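Local coordinates for protein trigger factor (Thermotoga maritima, PDB 2NSC) that probably acts as a ribosome-binding chaperone for newly made proteins and, through a separate middle domain, as a peptidyl-prolyl isomerase, at residues K51-L54 / K55-G59; Q63-T66 / L67-L70. All blocks are in the same frame, centred on the assembly; numbering follows the deposited sequence.

Contact 1. Residues K51-L54 / K55-G59; sequences KNVL and KMKLG
Val53 O is gripped by two backbone amides. Lys57 N donates to Val53 O at 2.9 Å, with the N-H pointing straight at the oxygen (180°). Met56 N adds a second, weak bond. Met56 N also bonds to Asn52 O, but from above the carbonyl plane, and the N-H is well off line (137°). This amide is therefore shared between two carbonyls. The bonds on either side are regular: Lys55 N to Lys51 O, and Leu58 N to Leu54 O at 2.9 Å. Together they make the i to i+4 ladder of a short alpha-helix. Gly59 N still bonds back to Lys55 O at 3.0 Å, but Gly59 has positive phi, which favours glycine, and the helical conformation stops there.

In two pairs, side chains one turn apart run alongside each other. Lys51 CG lies 3.8 Å from Lys55 CD. In Lys55, CG is anti to the carbonyl carbon (chi1 -53°), which lays the start of the chain over the preceding turn, with CG 3.0 Å from Lys51 O. The two ammonium groups stay 5.5 Å apart, Lys51 NZ to Lys55 NZ. Lys55 NZ forms a salt bridge with Glu28, and Lys51 NZ has a long, weak ion pair with Asp29. A methionine replacing Lys55 would probably leave Glu28 without its charged mate. In the second pair, Val53 CG1 meets Lys57 CE at 4.1 Å.

The helix belongs to the ribosome-binding N-terminal domain. It packs against helix 21-36: Leu54 touches Val32 and Leu35, and Leu58 also reaches Leu35. Val53 touches the loop residues Ile41 and Phe44, on the chain that connects the two helices.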
# COMPACT_ATOMS: atom_id res chain seq x y z
N LYS A 51 4.50 13.07 -8.17
CA LYS A 51 4.56 11.90 -7.26
C LYS A 51 5.86 11.83 -6.44
O LYS A 51 5.82 11.59 -5.23
CB LYS A 51 4.33 10.58 -8.03
CG LYS A 51 4.56 9.31 -7.18
CD LYS A 51 3.82 8.08 -7.69
CE LYS A 51 4.40 7.54 -8.97
NZ LYS A 51 3.77 6.24 -9.35
N ASN A 52 6.99 12.04 -7.10
CA ASN A 52 8.32 12.00 -6.46
C ASN A 52 8.51 12.99 -5.33
O ASN A 52 9.26 12.73 -4.37
CB ASN A 52 9.40 12.23 -7.51
CG ASN A 52 9.54 11.07 -8.45
OD1 ASN A 52 9.27 9.91 -8.07
ND2 ASN A 52 9.97 11.34 -9.68
N VAL A 53 7.86 14.13 -5.47
CA VAL A 53 7.95 15.21 -4.51
C VAL A 53 7.13 14.82 -3.28
O VAL A 53 7.59 14.96 -2.15
CB VAL A 53 7.45 16.53 -5.13
CG1 VAL A 53 7.57 17.69 -4.15
CG2 VAL A 53 8.26 16.82 -6.41
N LEU A 54 5.92 14.31 -3.51
CA LEU A 54 5.08 13.85 -2.41
C LEU A 54 5.77 12.76 -1.58
O LEU A 54 5.84 12.86 -0.35
CB LEU A 54 3.72 13.39 -2.94
CG LEU A 54 2.81 14.53 -3.43
CD1 LEU A 54 1.63 13.98 -4.17
CD2 LEU A 54 2.34 15.41 -2.28
N LYS A 55 6.32 11.75 -2.26
CA LYS A 55 7.05 10.67 -1.59
C LYS A 55 8.21 11.18 -0.75
O LYS A 55 8.51 10.61 0.30
CB LYS A 55 7.55 9.65 -2.61
CG LYS A 55 6.44 9.15 -3.52
CD LYS A 55 6.89 8.05 -4.45
CE LYS A 55 6.70 6.69 -3.84
NZ LYS A 55 6.88 5.64 -4.87
N MET A 56 8.86 12.26 -1.22
CA MET A 56 10.01 12.86 -0.53
C MET A 56 9.60 13.68 0.71
O MET A 56 10.16 13.49 1.80
CB MET A 56 10.84 13.72 -1.50
CG MET A 56 12.05 14.37 -0.88
SD MET A 56 12.74 15.68 -1.90
CE MET A 56 11.49 16.96 -1.73
N LYS A 57 8.63 14.57 0.53
CA LYS A 57 8.05 15.36 1.62
C LYS A 57 7.46 14.48 2.73
O LYS A 57 7.84 14.59 3.90
CB LYS A 57 6.95 16.29 1.08
CG LYS A 57 7.38 17.28 0.01
CD LYS A 57 8.32 18.31 0.55
CE LYS A 57 8.80 19.24 -0.54
NZ LYS A 57 9.41 20.45 0.06
N LEU A 58 6.53 13.61 2.33
CA LEU A 58 5.79 12.74 3.25
C LEU A 58 6.62 11.61 3.85
O LEU A 58 6.33 11.17 4.96
CB LEU A 58 4.56 12.15 2.57
CG LEU A 58 3.56 13.08 1.89
CD1 LEU A 58 2.25 12.36 1.64
CD2 LEU A 58 3.32 14.32 2.72
N GLY A 59 7.61 11.12 3.11
CA GLY A 59 8.45 10.01 3.56
C GLY A 59 7.62 8.76 3.79
O GLY A 59 6.84 8.36 2.91

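Contact 2. Residues Q63-T66 / L67-L70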
# COMPACT_ATOMS: atom_id res chain seq x y z
N GLN A 63 3.28 5.88 2.31
CA GLN A 63 2.87 4.47 2.32
C GLN A 63 1.51 4.25 2.96
O GLN A 63 0.77 3.36 2.56
CB GLN A 63 3.85 3.62 3.15
CG GLN A 63 5.25 3.48 2.65
CD GLN A 63 6.01 2.46 3.47
OE1 GLN A 63 5.45 1.80 4.37
NE2 GLN A 63 7.29 2.29 3.15
N GLU A 64 1.21 5.03 4.01
CA GLU A 64 -0.07 4.93 4.71
C GLU A 64 -1.22 5.21 3.76
O GLU A 64 -2.23 4.50 3.77
CB GLU A 64 -0.12 5.90 5.89
CG GLU A 64 0.91 5.58 6.98
CD GLU A 64 0.86 4.12 7.46
OE1 GLU A 64 -0.25 3.57 7.69
OE2 GLU A 64 1.95 3.51 7.59
N TYR A 65 -1.06 6.25 2.94
CA TYR A 65 -2.05 6.61 1.91
C TYR A 65 -2.13 5.53 0.84
O TYR A 65 -3.22 5.16 0.39
CB TYR A 65 -1.74 7.98 1.30
CG TYR A 65 -2.14 9.15 2.19
CD1 TYR A 65 -3.50 9.41 2.45
CD2 TYR A 65 -1.18 9.99 2.78
CE1 TYR A 65 -3.91 10.50 3.27
CE2 TYR A 65 -1.58 11.08 3.63
CZ TYR A 65 -2.95 11.32 3.85
OH TYR A 65 -3.37 12.37 4.65
N THR A 66 -0.96 5.01 0.46
CA THR A 66 -0.92 3.89 -0.48
C THR A 66 -1.70 2.69 0.05
O THR A 66 -2.50 2.10 -0.68
CB THR A 66 0.52 3.50 -0.89
OG1 THR A 66 1.17 4.65 -1.45
CG2 THR A 66 0.50 2.40 -1.94
N LEU A 67 -1.50 2.35 1.32
CA LEU A 67 -2.20 1.23 1.90
C LEU A 67 -3.70 1.51 2.02
O LEU A 67 -4.49 0.59 1.83
CB LEU A 67 -1.60 0.88 3.26
CG LEU A 67 -0.30 0.09 3.20
CD1 LEU A 67 0.47 0.28 4.51
CD2 LEU A 67 -0.57 -1.39 2.90
N ASP A 68 -4.08 2.75 2.32
CA ASP A 68 -5.52 3.13 2.36
C ASP A 68 -6.21 2.76 1.06
O ASP A 68 -7.28 2.17 1.06
CB ASP A 68 -5.71 4.64 2.56
CG ASP A 68 -5.48 5.09 3.99
OD1 ASP A 68 -5.54 4.24 4.91
OD2 ASP A 68 -5.23 6.30 4.20
N PHE A 69 -5.60 3.13 -0.07
CA PHE A 69 -6.19 2.84 -1.36
C PHE A 69 -6.12 1.35 -1.74
O PHE A 69 -7.01 0.86 -2.44
CB PHE A 69 -5.64 3.77 -2.44
CG PHE A 69 -6.21 5.16 -2.37
CD1 PHE A 69 -7.52 5.41 -2.78
CD2 PHE A 69 -5.45 6.21 -1.83
CE1 PHE A 69 -8.06 6.70 -2.68
CE2 PHE A 69 -5.97 7.48 -1.72
CZ PHE A 69 -7.27 7.74 -2.14
N LEU A 70 -5.10 0.64 -1.27
CA LEU A 70 -5.08 -0.80 -1.49
C LEU A 70 -6.26 -1.45 -0.76
O LEU A 70 -6.91 -2.33 -1.31
CB LEU A 70 -3.76 -1.43 -1.07
CG LEU A 70 -2.54 -1.22 -1.96
CD1 LEU A 70 -1.35 -1.81 -1.24
CD2 LEU A 70 -2.70 -1.88 -3.36
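Gln63 and Leu67 join through the shortest backbone bond in a run of alpha-helix, Leu67 N to Gln63 O at 2.8 Å. Three more i to i+4 bonds follow: Asp68 N to Glu64 O at 2.9 Å, Phe69 N to Tyr65 O at 3.2 Å, and Leu70 N to Thr66 O at 3.0 Å. The segment makes up nearly all of helix 62-71 in the N-terminal domain of trigger factor. Thr66 OG1 adds a hydrogen bond to the carbonyl of Phe62, one turn back. In Thr66, chi1 of -57° sets OG1 beside its own backbone N, where it can reach that oxygen.

The charged contacts centre on one arginine. Glu64 OE1 and Asp68 OD1 lie 6.0 Å apart and do not touch. Each forms a salt bridge with Arg92, through different guanidinium nitrogens, and the charge of this arginine probably eases the repulsion between the two acids.

In side-chain packing, Tyr65, Thr66, Phe69 and Leu70 lie against helix 21-36, at Leu35, Glu28, Lys30 and Ala27 respectively. Within the segment, Leu67 CG sits over the preceding turn, 3.5 Å from Gln63 O. Leu70 CG approaches Thr66 O in a similar way. Phe69 CD2 comes to 3.3 Å from Tyr65 O, the same carbonyl that accepts its backbone N-H. Asp68 CB also lies against Tyr65 O, so two side chains border this one oxygen. Asp68 CG, in turn, lies close to Glu64 O.

The Tyr65 and Asp68 side chains run alongside each other in one direction. The carboxylate plane stands almost perpendicular to the tyrosine ring, at 87°, with Asp68 OD2 4.0 Å from Tyr65 CD1.

Contacts 1 and 2 lie on successive helices, 51-58 and 62-71, with centres about 14 Å apart. Neither contact touches the other, but both helices pack on helix 21-36. Leu35 of that helix meets residues from both. Contact 1 is at the surface, about 15 Å from the chain centre, and Leu54 is its one buried residue. Contact 2 is partly buried and only about 4 Å from the centre. The chemistry differs in sign. Lys55 of contact 1 has a salt bridge to an acid of helix 21-36, and Lys51 only a weak ion pair, whereas acids of contact 2 reach an arginine from later in the chain. Contact 1 includes a helix end; contact 2 stops short of both.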